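Local coordinates for protein beta-galacturonidase (Eisenbergiella tayi, PDB 6NCW) that hydrolyses beta-galacturonides as a family 2 glycoside hydrolase of a human gut bacterium, and is probably related in action to beta-glucuronidases, at residues E465-G469 against A490-Q494; V437-D441 against E493-A497; D164-G168 against G252-I256; S194-L198 against S211-C217; F72-H77 against V114-S119. One frame throughout, in Å; residues are numbered along the deposited sequence.

Interaction 1 of 5, residues E465-G469 against A490-Q494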
# COMPACT_ATOMS: atom_id res chain seq x y z
N GLU A 465 -29.77 -1.25 0.94
CA GLU A 465 -28.35 -1.62 0.99
C GLU A 465 -28.10 -2.73 -0.02
O GLU A 465 -28.84 -3.70 -0.04
CB GLU A 465 -27.92 -2.13 2.38
CG GLU A 465 -27.76 -1.03 3.41
CD GLU A 465 -27.51 -1.54 4.83
OE1 GLU A 465 -27.92 -0.82 5.77
OE2 GLU A 465 -26.91 -2.64 5.00
N ILE A 466 -27.09 -2.54 -0.87
CA ILE A 466 -26.44 -3.61 -1.62
C ILE A 466 -25.00 -3.17 -1.89
O ILE A 466 -24.72 -1.98 -2.08
CB ILE A 466 -27.22 -3.91 -2.94
CG1 ILE A 466 -26.77 -5.22 -3.58
CG2 ILE A 466 -27.07 -2.76 -3.93
CD1 ILE A 466 -27.83 -5.80 -4.54
N GLY A 467 -24.07 -4.13 -1.91
CA GLY A 467 -22.69 -3.78 -2.17
C GLY A 467 -21.73 -4.92 -1.84
O GLY A 467 -22.13 -6.08 -1.71
N ALA A 468 -20.45 -4.55 -1.70
CA ALA A 468 -19.41 -5.57 -1.58
C ALA A 468 -18.16 -4.95 -0.96
O ALA A 468 -17.86 -3.77 -1.18
CB ALA A 468 -19.08 -6.18 -2.94
N GLY A 469 -17.40 -5.77 -0.25
CA GLY A 469 -16.16 -5.30 0.34
C GLY A 469 -15.04 -5.22 -0.69
O GLY A 469 -15.05 -5.91 -1.71
N ALA A 490 -19.02 -7.57 -8.59
CA ALA A 490 -20.21 -7.61 -7.74
C ALA A 490 -21.11 -6.40 -7.98
O ALA A 490 -22.32 -6.55 -8.21
CB ALA A 490 -19.80 -7.69 -6.27
N LEU A 491 -20.54 -5.20 -7.96
CA LEU A 491 -21.35 -3.99 -8.10
C LEU A 491 -22.00 -3.92 -9.48
O LEU A 491 -23.16 -3.51 -9.61
CB LEU A 491 -20.52 -2.74 -7.82
CG LEU A 491 -20.53 -2.20 -6.38
CD1 LEU A 491 -21.91 -1.66 -6.03
CD2 LEU A 491 -20.12 -3.28 -5.38
N LYS A 492 -21.27 -4.33 -10.52
CA LYS A 492 -21.86 -4.34 -11.86
C LYS A 492 -23.10 -5.22 -11.90
O LYS A 492 -24.18 -4.79 -12.34
CB LYS A 492 -20.81 -4.80 -12.88
CG LYS A 492 -21.22 -4.55 -14.32
CD LYS A 492 -20.18 -5.09 -15.31
CE LYS A 492 -20.52 -4.65 -16.75
NZ LYS A 492 -19.32 -4.77 -17.65
N GLU A 493 -23.00 -6.45 -11.40
CA GLU A 493 -24.14 -7.35 -11.39
C GLU A 493 -25.25 -6.86 -10.46
O GLU A 493 -26.44 -6.98 -10.78
CB GLU A 493 -23.71 -8.76 -10.99
CG GLU A 493 -24.88 -9.74 -11.03
CD GLU A 493 -24.55 -11.14 -10.55
OE1 GLU A 493 -23.36 -11.41 -10.29
OE2 GLU A 493 -25.50 -11.96 -10.43
N GLN A 494 -24.89 -6.36 -9.28
CA GLN A 494 -25.89 -5.89 -8.31
C GLN A 494 -26.73 -4.73 -8.87
O GLN A 494 -27.95 -4.72 -8.71
CB GLN A 494 -25.21 -5.47 -7.01
CG GLN A 494 -24.68 -6.66 -6.22
CD GLN A 494 -23.78 -6.25 -5.09
OE1 GLN A 494 -23.36 -5.10 -5.01
NE2 GLN A 494 -23.47 -7.20 -4.19
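Gln494 reaches back from helix 484-500 to the chain that leaves barrel strand 461-466, and the Ile466 side chain runs antiparallel alongside it. Beyond CG the glutamine is extended (chi2 169°), which carries its amide alongside the backbone of Gly467. There NE2 donates to Gly467 O at 3.0 Å, with an angle of 162° at the hydrogen; the acceptor lies near the amide plane, whereas the donor stands well above the carbonyl plane. NE2 also donates to Pro431 O, so two carbonyls fix the rotation of this buried amide. Ile466 holds CG1 opposite its backbone N (chi1 -167°), laying the branch along the glutamine stem: CG1 comes to 3.5 Å from Gln494 CD, and CD1 to 3.6 Å from Gln494 CB. Further along, Ala468 CB meets Ala490 CB at 3.7 Å and Leu491 CD2 at 3.9 Å. The strand end and the chain following it thus pack on the helix within a beta-alpha-beta unit of the TIM barrel. Glu465, a galacturonate-binding residue whose OE1 here bonds a glycerol, probably from the crystallisation medium, directly precedes Ile466. The amide N-H groups tie together carbonyls from two loops, after strands 461-466 and 425-428, in a largely apolar interface.

Interaction 2 of 5, residues V437-D441 against E493-A497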
# COMPACT_ATOMS: atom_id res chain seq x y z
N VAL A 437 -25.39 -16.41 -4.77
CA VAL A 437 -26.64 -16.60 -5.50
C VAL A 437 -26.64 -15.48 -6.53
O VAL A 437 -26.28 -14.34 -6.18
CB VAL A 437 -27.88 -16.50 -4.59
CG1 VAL A 437 -29.15 -16.63 -5.41
CG2 VAL A 437 -27.84 -17.54 -3.47
N PRO A 438 -27.03 -15.72 -7.78
CA PRO A 438 -27.20 -14.60 -8.72
C PRO A 438 -28.13 -13.53 -8.16
O PRO A 438 -29.18 -13.84 -7.58
CB PRO A 438 -27.80 -15.27 -9.96
CG PRO A 438 -27.26 -16.70 -9.88
CD PRO A 438 -27.26 -17.03 -8.41
N VAL A 439 -27.74 -12.27 -8.33
CA VAL A 439 -28.50 -11.18 -7.71
C VAL A 439 -29.94 -11.17 -8.21
O VAL A 439 -30.89 -10.95 -7.43
CB VAL A 439 -27.82 -9.82 -7.97
CG1 VAL A 439 -28.59 -8.73 -7.24
CG2 VAL A 439 -26.37 -9.85 -7.52
N GLU A 440 -30.14 -11.42 -9.50
CA GLU A 440 -31.49 -11.40 -10.07
C GLU A 440 -32.40 -12.43 -9.39
O GLU A 440 -33.57 -12.15 -9.14
CB GLU A 440 -31.42 -11.67 -11.56
CG GLU A 440 -32.63 -11.20 -12.30
CD GLU A 440 -32.31 -10.86 -13.73
OE1 GLU A 440 -31.75 -11.75 -14.43
OE2 GLU A 440 -32.58 -9.70 -14.14
N ASP A 441 -31.86 -13.62 -9.09
CA ASP A 441 -32.68 -14.67 -8.48
C ASP A 441 -33.03 -14.34 -7.04
O ASP A 441 -34.17 -14.53 -6.62
CB ASP A 441 -31.94 -16.02 -8.53
CG ASP A 441 -31.59 -16.44 -9.96
OD1 ASP A 441 -32.06 -15.78 -10.90
OD2 ASP A 441 -30.84 -17.44 -10.12
N GLU A 493 -23.00 -6.45 -11.40
CA GLU A 493 -24.14 -7.35 -11.39
C GLU A 493 -25.25 -6.86 -10.46
O GLU A 493 -26.44 -6.98 -10.78
CB GLU A 493 -23.71 -8.76 -10.99
CG GLU A 493 -24.88 -9.74 -11.03
CD GLU A 493 -24.55 -11.14 -10.55
OE1 GLU A 493 -23.36 -11.41 -10.29
OE2 GLU A 493 -25.50 -11.96 -10.43
N GLN A 494 -24.89 -6.36 -9.28
CA GLN A 494 -25.89 -5.89 -8.31
C GLN A 494 -26.73 -4.73 -8.87
O GLN A 494 -27.95 -4.72 -8.71
CB GLN A 494 -25.21 -5.47 -7.01
CG GLN A 494 -24.68 -6.66 -6.22
CD GLN A 494 -23.78 -6.25 -5.09
OE1 GLN A 494 -23.36 -5.10 -5.01
NE2 GLN A 494 -23.47 -7.20 -4.19
N LEU A 495 -26.08 -3.76 -9.51
CA LEU A 495 -26.80 -2.58 -9.97
C LEU A 495 -27.66 -2.93 -11.19
O LEU A 495 -28.80 -2.44 -11.32
CB LEU A 495 -25.83 -1.45 -10.30
CG LEU A 495 -25.15 -0.76 -9.09
CD1 LEU A 495 -24.12 0.25 -9.54
CD2 LEU A 495 -26.15 -0.07 -8.16
N GLN A 496 -27.13 -3.76 -12.08
CA GLN A 496 -27.90 -4.21 -13.24
C GLN A 496 -29.19 -4.88 -12.80
O GLN A 496 -30.26 -4.63 -13.37
CB GLN A 496 -27.03 -5.13 -14.10
CG GLN A 496 -27.77 -6.13 -14.96
CD GLN A 496 -28.56 -5.51 -16.10
OE1 GLN A 496 -28.18 -4.47 -16.66
NE2 GLN A 496 -29.69 -6.14 -16.45
N ALA A 497 -29.15 -5.67 -11.72
CA ALA A 497 -30.36 -6.37 -11.29
C ALA A 497 -31.37 -5.40 -10.67
O ALA A 497 -32.55 -5.45 -11.00
CB ALA A 497 -30.01 -7.49 -10.32
O HOH W 1 -28.01 -11.27 -11.42
O HOH W 2 -33.69 -7.98 -11.72
O HOH W 3 -29.81 -8.36 -14.26
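Val439 fits against helix 484-500 with its two methyl branches divided between different partners. CG1, placed opposite the backbone N (chi1 -176°), touches Ala497 CB at 3.6 Å, while CG2 lies against the CG and carboxylate end of Glu493 and also meets Gln494 CG at 3.8 Å. Ala497, pointing at the valine, is small enough for the backbones to come close: the CA atoms of Glu440 and Ala497 are 5.3 Å apart. Glu493 is the polar member of the group. Its fully extended chain runs past Val439 in the opposite direction and delivers OE2 to the first turn of helix 439-453, where Val439 N donates to it at 3.1 Å and 164°, from above the carboxylate plane. A water bonded to OE2 at 2.8 Å in turn accepts from Glu440 N, so that one carboxylate oxygen serves two successive amides at the start of the helix, one directly and one through water. Such a negative group would be expected to favour the helix N terminus electrostatically. The other oxygen, OE1, forms a salt bridge with Lys432. On the exposed flank, a second water links Glu440 OE2 to Ala497 O. The contact joins two successive helices on the outside of the TIM barrel; Val439 also rests on Ile466 of strand 461-466, while Leu495 packs on strand 504-509 and helix 544-553.

Interaction 3 of 5, residues D164-G168 against G252-I256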
# COMPACT_ATOMS: atom_id res chain seq x y z
N ASP A 164 -54.85 23.87 -8.37
CA ASP A 164 -54.56 25.20 -8.90
C ASP A 164 -53.18 25.72 -8.51
O ASP A 164 -52.87 26.88 -8.80
CB ASP A 164 -55.65 26.18 -8.46
CG ASP A 164 -55.91 26.14 -6.97
OD1 ASP A 164 -55.77 27.19 -6.30
OD2 ASP A 164 -56.25 25.04 -6.46
N GLY A 165 -52.33 24.90 -7.89
CA GLY A 165 -51.00 25.38 -7.59
C GLY A 165 -50.65 25.20 -6.13
O GLY A 165 -51.31 24.45 -5.39
N TRP A 166 -49.61 25.91 -5.71
CA TRP A 166 -48.99 25.68 -4.41
C TRP A 166 -49.72 26.44 -3.31
O TRP A 166 -49.96 27.65 -3.42
CB TRP A 166 -47.51 26.08 -4.44
CG TRP A 166 -46.65 25.11 -5.21
CD1 TRP A 166 -46.09 25.30 -6.44
CD2 TRP A 166 -46.27 23.78 -4.79
NE1 TRP A 166 -45.38 24.18 -6.82
CE2 TRP A 166 -45.48 23.23 -5.83
CE3 TRP A 166 -46.52 23.02 -3.66
CZ2 TRP A 166 -44.93 21.95 -5.75
CZ3 TRP A 166 -45.98 21.73 -3.59
CH2 TRP A 166 -45.20 21.22 -4.63
N TYR A 167 -50.06 25.72 -2.25
CA TYR A 167 -50.53 26.26 -0.99
C TYR A 167 -49.53 25.92 0.12
O TYR A 167 -48.61 25.12 -0.07
CB TYR A 167 -51.93 25.73 -0.66
CG TYR A 167 -53.02 26.33 -1.53
CD1 TYR A 167 -53.98 27.19 -0.98
CD2 TYR A 167 -53.08 26.06 -2.89
CE1 TYR A 167 -54.98 27.75 -1.78
CE2 TYR A 167 -54.08 26.62 -3.69
CZ TYR A 167 -55.02 27.46 -3.13
OH TYR A 167 -56.00 28.01 -3.93
N GLY A 168 -49.71 26.54 1.27
CA GLY A 168 -48.77 26.37 2.37
C GLY A 168 -49.44 26.65 3.69
O GLY A 168 -50.41 27.41 3.78
N GLY A 252 -38.62 24.52 0.79
CA GLY A 252 -38.79 24.32 -0.64
C GLY A 252 -40.18 23.75 -0.88
O GLY A 252 -40.73 23.05 -0.03
N PHE A 253 -40.75 24.11 -2.02
CA PHE A 253 -42.11 23.70 -2.38
C PHE A 253 -42.02 22.42 -3.22
O PHE A 253 -41.78 22.48 -4.42
CB PHE A 253 -42.84 24.81 -3.14
CG PHE A 253 -43.33 25.95 -2.25
CD1 PHE A 253 -44.65 26.00 -1.82
CD2 PHE A 253 -42.46 26.97 -1.86
CE1 PHE A 253 -45.09 27.05 -1.00
CE2 PHE A 253 -42.90 28.01 -1.04
CZ PHE A 253 -44.22 28.05 -0.61
N ARG A 254 -42.17 21.27 -2.57
CA ARG A 254 -42.23 20.00 -3.29
C ARG A 254 -43.21 19.09 -2.58
O ARG A 254 -43.40 19.18 -1.37
CB ARG A 254 -40.85 19.32 -3.40
CG ARG A 254 -40.13 19.10 -2.06
CD ARG A 254 -40.34 17.70 -1.59
NE ARG A 254 -39.84 17.45 -0.24
CZ ARG A 254 -40.61 17.41 0.85
NH1 ARG A 254 -41.91 17.64 0.75
NH2 ARG A 254 -40.07 17.13 2.02
N GLU A 255 -43.81 18.18 -3.34
CA GLU A 255 -44.70 17.17 -2.80
C GLU A 255 -44.03 15.81 -2.86
O GLU A 255 -43.44 15.45 -3.89
CB GLU A 255 -46.03 17.13 -3.57
CG GLU A 255 -47.02 16.14 -3.01
CD GLU A 255 -48.30 16.04 -3.86
OE1 GLU A 255 -49.35 16.55 -3.41
OE2 GLU A 255 -48.24 15.47 -4.98
N ILE A 256 -44.12 15.05 -1.78
CA ILE A 256 -43.66 13.68 -1.77
C ILE A 256 -44.82 12.82 -1.31
O ILE A 256 -45.38 13.05 -0.23
CB ILE A 256 -42.42 13.48 -0.88
CG1 ILE A 256 -41.98 12.02 -0.92
CG2 ILE A 256 -42.68 13.88 0.56
CD1 ILE A 256 -41.33 11.67 -2.22
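Trp166 and Phe253 make an aromatic pair in which the phenyl ring turns its edge toward the indole face. The arrangement is an offset edge-to-face one, with the centroid of the five-membered ring 5.6 Å from that of Phe253 and the planes at 69°. A CH-pi contact accompanies it: Phe253 CB sits over the centre of the indole six-membered ring, 4.0 Å from its centroid. Both rings stand beside their backbone N (chi1 near -75°), which lets the two side chains run antiparallel and brings Phe253 CB and CD1 against the indole. Phe253 also meets Phe157 edge-to-face, which adds a third ring to the cluster. The tryptophan belongs to strand 165-176 of the family 2 immunoglobulin-like beta-sandwich, and the phenylalanine to the loop that follows strand 245-251 and leads to strand 256-259 and the TIM barrel region. Van der Waals contacts continue with the backbone. The far corner of the indole, CH2, reaches Arg254 CA at 3.5 Å, while Glu255 N lies at the indole edge, near its plane, and donates to Asn266 OD1. Among the polar groups, Tyr167 points away from the loop, and its OH donates to the syn lone pair of Asp164 OD1. The polar ends of Arg254 and Glu255 turn away from Trp166 to other partners: Arg254 NE to Pro368 O and Glu255 OE2 to Arg257 NE.

Interaction 4 of 5, residues S194-L198 against S211-C217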
# COMPACT_ATOMS: atom_id res chain seq x y z
N SER A 194 -45.64 38.40 1.96
CA SER A 194 -46.44 38.36 3.17
C SER A 194 -47.17 37.03 3.25
O SER A 194 -47.63 36.50 2.23
CB SER A 194 -47.43 39.52 3.19
OG SER A 194 -46.74 40.72 2.95
N PHE A 195 -47.28 36.48 4.45
CA PHE A 195 -47.92 35.18 4.58
C PHE A 195 -49.01 35.19 5.65
O PHE A 195 -50.16 34.87 5.37
CB PHE A 195 -46.88 34.08 4.87
CG PHE A 195 -47.45 32.70 4.81
CD1 PHE A 195 -47.71 32.10 3.59
CD2 PHE A 195 -47.75 32.01 5.98
CE1 PHE A 195 -48.26 30.82 3.53
CE2 PHE A 195 -48.29 30.74 5.92
CZ PHE A 195 -48.55 30.14 4.70
N ALA A 196 -48.66 35.55 6.88
CA ALA A 196 -49.67 35.54 7.93
C ALA A 196 -49.16 36.33 9.12
O ALA A 196 -47.96 36.56 9.28
CB ALA A 196 -50.02 34.11 8.37
N VAL A 197 -50.12 36.77 9.94
CA VAL A 197 -49.85 37.33 11.26
C VAL A 197 -50.72 36.56 12.24
O VAL A 197 -51.95 36.58 12.14
CB VAL A 197 -50.15 38.84 11.33
CG1 VAL A 197 -49.81 39.37 12.71
CG2 VAL A 197 -49.37 39.59 10.26
N LEU A 198 -50.08 35.87 13.19
CA LEU A 198 -50.79 35.04 14.14
C LEU A 198 -50.87 35.74 15.48
O LEU A 198 -49.82 36.13 16.03
CB LEU A 198 -50.08 33.69 14.30
CG LEU A 198 -50.23 32.72 13.13
CD1 LEU A 198 -49.53 31.40 13.45
CD2 LEU A 198 -51.72 32.50 12.85
N SER A 211 -51.12 27.73 14.55
CA SER A 211 -51.06 27.42 13.13
C SER A 211 -51.78 28.48 12.32
O SER A 211 -52.79 29.03 12.75
CB SER A 211 -51.67 26.05 12.82
OG SER A 211 -50.85 25.02 13.33
N THR A 212 -51.24 28.76 11.14
CA THR A 212 -51.99 29.51 10.15
C THR A 212 -52.94 28.58 9.41
O THR A 212 -52.88 27.35 9.53
CB THR A 212 -51.06 30.19 9.15
OG1 THR A 212 -50.60 29.22 8.19
CG2 THR A 212 -49.88 30.85 9.88
N GLU A 213 -53.83 29.18 8.64
CA GLU A 213 -54.63 28.40 7.72
C GLU A 213 -53.79 28.05 6.49
O GLU A 213 -52.70 28.58 6.27
CB GLU A 213 -55.88 29.18 7.31
CG GLU A 213 -56.91 29.27 8.42
CD GLU A 213 -58.02 30.24 8.07
OE1 GLU A 213 -58.85 30.54 8.96
OE2 GLU A 213 -58.05 30.71 6.91
N GLU A 214 -54.33 27.14 5.69
CA GLU A 214 -53.77 26.81 4.39
C GLU A 214 -53.97 27.99 3.43
O GLU A 214 -55.10 28.28 3.03
CB GLU A 214 -54.44 25.55 3.87
CG GLU A 214 -53.58 24.72 2.97
CD GLU A 214 -54.13 23.33 2.84
OE1 GLU A 214 -54.28 22.66 3.89
OE2 GLU A 214 -54.43 22.93 1.69
N LEU A 215 -52.88 28.65 3.04
CA LEU A 215 -52.92 29.86 2.25
C LEU A 215 -52.34 29.63 0.86
O LEU A 215 -51.46 28.79 0.68
CB LEU A 215 -52.14 30.98 2.95
CG LEU A 215 -52.75 31.31 4.31
CD1 LEU A 215 -51.80 32.16 5.14
CD2 LEU A 215 -54.09 32.01 4.11
N PRO A 216 -52.80 30.36 -0.16
CA PRO A 216 -52.21 30.21 -1.49
C PRO A 216 -50.82 30.80 -1.54
O PRO A 216 -50.48 31.73 -0.80
CB PRO A 216 -53.17 30.98 -2.41
CG PRO A 216 -54.35 31.32 -1.57
CD PRO A 216 -53.91 31.33 -0.15
N CYS A 217 -49.99 30.23 -2.41
CA CYS A 217 -48.62 30.70 -2.64
C CYS A 217 -48.39 30.77 -4.14
O CYS A 217 -47.58 30.02 -4.70
CB CYS A 217 -47.59 29.79 -1.98
SG CYS A 217 -47.62 29.82 -0.20
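With CG opposite its backbone N (chi1 -171°), Phe195 swings its ring toward Leu215, whose chi1 of -61°, with the chain extended beyond CG, brings CD1 over the ring. The contact lies in the immunoglobulin-like beta-sandwich, between strands 193-202 and 207-216, which belong to its two different sheets and run in nearly opposite directions. Phe195 and Ala196 form a classic beta bulge opposite Val188, and both touch the other segment. Leu215 CD1 makes a CH-pi contact over one face of the phenyl ring, 3.9 Å from its centroid and offset toward the rim. Cys217 approaches from another direction, its SG lying at the ring edge, 5.2 Å from the centroid, as a sulfur-aromatic contact. Thr212 divides its branches between apolar and polar partners. CG2 fits between Ala196 CB and Leu198 CD1, at 3.6 Å from each, and the side chains of Leu198 and Thr212 cross at about a right angle. OG1 lies near the phenyl ring and donates to Glu213 O at 2.9 Å, while Ala170 N also bonds to it; this buried hydroxyl is therefore satisfied both as donor, to Glu213 O, and as acceptor, from Ala170 N. At the end of the patch, Leu198 CD2 rests 3.6 Å from Ser211 O.

Interaction 5 of 5, residues F72-H77 against V114-S119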
# COMPACT_ATOMS: atom_id res chain seq x y z
N PHE A 72 -26.90 22.90 21.82
CA PHE A 72 -25.87 21.93 21.45
C PHE A 72 -26.35 21.11 20.26
O PHE A 72 -27.38 20.44 20.35
CB PHE A 72 -25.54 21.04 22.64
CG PHE A 72 -24.94 21.79 23.80
CD1 PHE A 72 -25.76 22.43 24.72
CD2 PHE A 72 -23.56 21.90 23.94
CE1 PHE A 72 -25.21 23.15 25.78
CE2 PHE A 72 -23.01 22.63 25.00
CZ PHE A 72 -23.84 23.25 25.92
N LYS A 73 -25.62 21.19 19.15
CA LYS A 73 -26.06 20.47 17.95
C LYS A 73 -25.69 18.99 17.98
O LYS A 73 -26.34 18.19 17.30
CB LYS A 73 -25.48 21.13 16.70
CG LYS A 73 -26.04 22.51 16.39
CD LYS A 73 -27.51 22.46 16.02
CE LYS A 73 -27.99 23.85 15.57
NZ LYS A 73 -29.44 23.88 15.22
N GLY A 74 -24.66 18.61 18.73
CA GLY A 74 -24.40 17.21 18.98
C GLY A 74 -23.26 17.00 19.96
O GLY A 74 -22.18 17.57 19.79
N VAL A 75 -23.49 16.19 20.98
CA VAL A 75 -22.44 15.76 21.91
C VAL A 75 -22.42 14.24 21.90
O VAL A 75 -23.45 13.60 22.18
CB VAL A 75 -22.66 16.30 23.33
CG1 VAL A 75 -21.54 15.83 24.26
CG2 VAL A 75 -22.79 17.84 23.35
N SER A 76 -21.26 13.65 21.59
CA SER A 76 -21.13 12.19 21.45
C SER A 76 -20.66 11.56 22.76
O SER A 76 -19.59 11.90 23.26
CB SER A 76 -20.14 11.84 20.34
OG SER A 76 -20.60 12.24 19.07
N HIS A 77 -21.44 10.63 23.32
CA HIS A 77 -22.85 10.42 22.97
C HIS A 77 -23.77 10.76 24.17
O HIS A 77 -24.97 10.91 24.01
CB HIS A 77 -23.11 8.98 22.49
CG HIS A 77 -22.74 7.91 23.47
ND1 HIS A 77 -23.29 7.84 24.74
CD2 HIS A 77 -21.93 6.84 23.35
CE1 HIS A 77 -22.81 6.78 25.37
NE2 HIS A 77 -21.99 6.15 24.54
N VAL A 114 -18.84 20.98 29.71
CA VAL A 114 -19.61 19.87 29.17
C VAL A 114 -18.85 18.58 29.49
O VAL A 114 -17.67 18.45 29.15
CB VAL A 114 -19.83 20.01 27.66
CG1 VAL A 114 -20.69 18.87 27.14
CG2 VAL A 114 -20.45 21.35 27.36
N ILE A 115 -19.52 17.66 30.17
CA ILE A 115 -18.98 16.32 30.38
C ILE A 115 -19.54 15.45 29.26
O ILE A 115 -20.75 15.25 29.16
CB ILE A 115 -19.37 15.76 31.76
CG1 ILE A 115 -19.15 16.79 32.88
CG2 ILE A 115 -18.59 14.47 32.04
CD1 ILE A 115 -17.71 17.10 33.12
N ALA A 116 -18.66 14.97 28.39
CA ALA A 116 -19.03 14.07 27.30
C ALA A 116 -18.58 12.66 27.64
O ALA A 116 -17.50 12.47 28.21
CB ALA A 116 -18.39 14.50 25.98
N ASP A 117 -19.39 11.69 27.26
CA ASP A 117 -19.18 10.30 27.62
C ASP A 117 -19.55 9.41 26.43
O ASP A 117 -20.66 9.53 25.91
CB ASP A 117 -20.04 9.95 28.84
CG ASP A 117 -19.78 8.57 29.36
OD1 ASP A 117 -18.85 7.89 28.86
OD2 ASP A 117 -20.51 8.16 30.29
N ASN A 118 -18.62 8.54 26.01
CA ASN A 118 -18.89 7.58 24.93
C ASN A 118 -18.85 6.13 25.42
O ASN A 118 -18.76 5.20 24.61
CB ASN A 118 -17.92 7.81 23.75
CG ASN A 118 -16.47 7.44 24.06
OD1 ASN A 118 -16.11 7.12 25.20
ND2 ASN A 118 -15.63 7.51 23.03
N SER A 119 -18.94 5.92 26.74
CA SER A 119 -18.95 4.58 27.31
C SER A 119 -20.12 3.76 26.77
O SER A 119 -21.21 4.28 26.52
CB SER A 119 -19.08 4.64 28.84
OG SER A 119 -17.99 5.33 29.43
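His77 grips the end of strand 109-117 through both its backbone and its ring, in the N-terminal beta-sandwich, the jelly-roll-like sugar-binding domain usual in glycoside hydrolase family 2, where the loop after strand 68-72 leads into strand 78-83. This is the tight part of the contact. The backbone N, preceded by a cis peptide bond, donates to Asp117 O at 2.9 Å. With CG between the backbone N and the carbonyl carbon (chi1 58°), the imidazole folds over the same segment: NE2 donates to Ser119 O at 2.8 Å with that oxygen in the ring plane, though the bond is bent (131°). Asn118 CA and Asp117 O lie over one ring face, and His127 stacks with the imidazole. Toward Phe72 the contact is purely apolar, buried and less extensive: Val75 CG1 meets Ala116 CB at 3.8 Å but stays 4.3 Å from Val114 CG1, and Phe72 CE2 touches Val114 CG2 at 3.7 Å. The solvent side lies beside the His77 grip, where Asp117 and Ser119 are partly exposed. Asp117 forms an Asx turn there: its OD1 accepts from Ser119 N at 2.9 Å and, through the syn lone pair, from Ser119 OG at 2.8 Å.

How the interactions relate
From the N terminus, interaction 5 comes first, closing a mostly stranded loop between 72-77 and 114-119 in the N-terminal beta region. Interaction 3 then spans 164-168 to 252-256, tying the start of a sandwich strand to the segment leading toward the barrel. Interaction 4 falls wholly within that span and joins the two sheets of the sandwich; the pair meet directly, as Trp166 and Gly168 face Cys217 and Leu215 across neighbouring strands. In the TIM barrel, interaction 2 opens at 437-441, and interaction 1 opens later at 465-469, its loop lying within the span 437-497. Both end on helix 484-500, share Glu493 and Gln494, and touch where Ile466 packs on Val439.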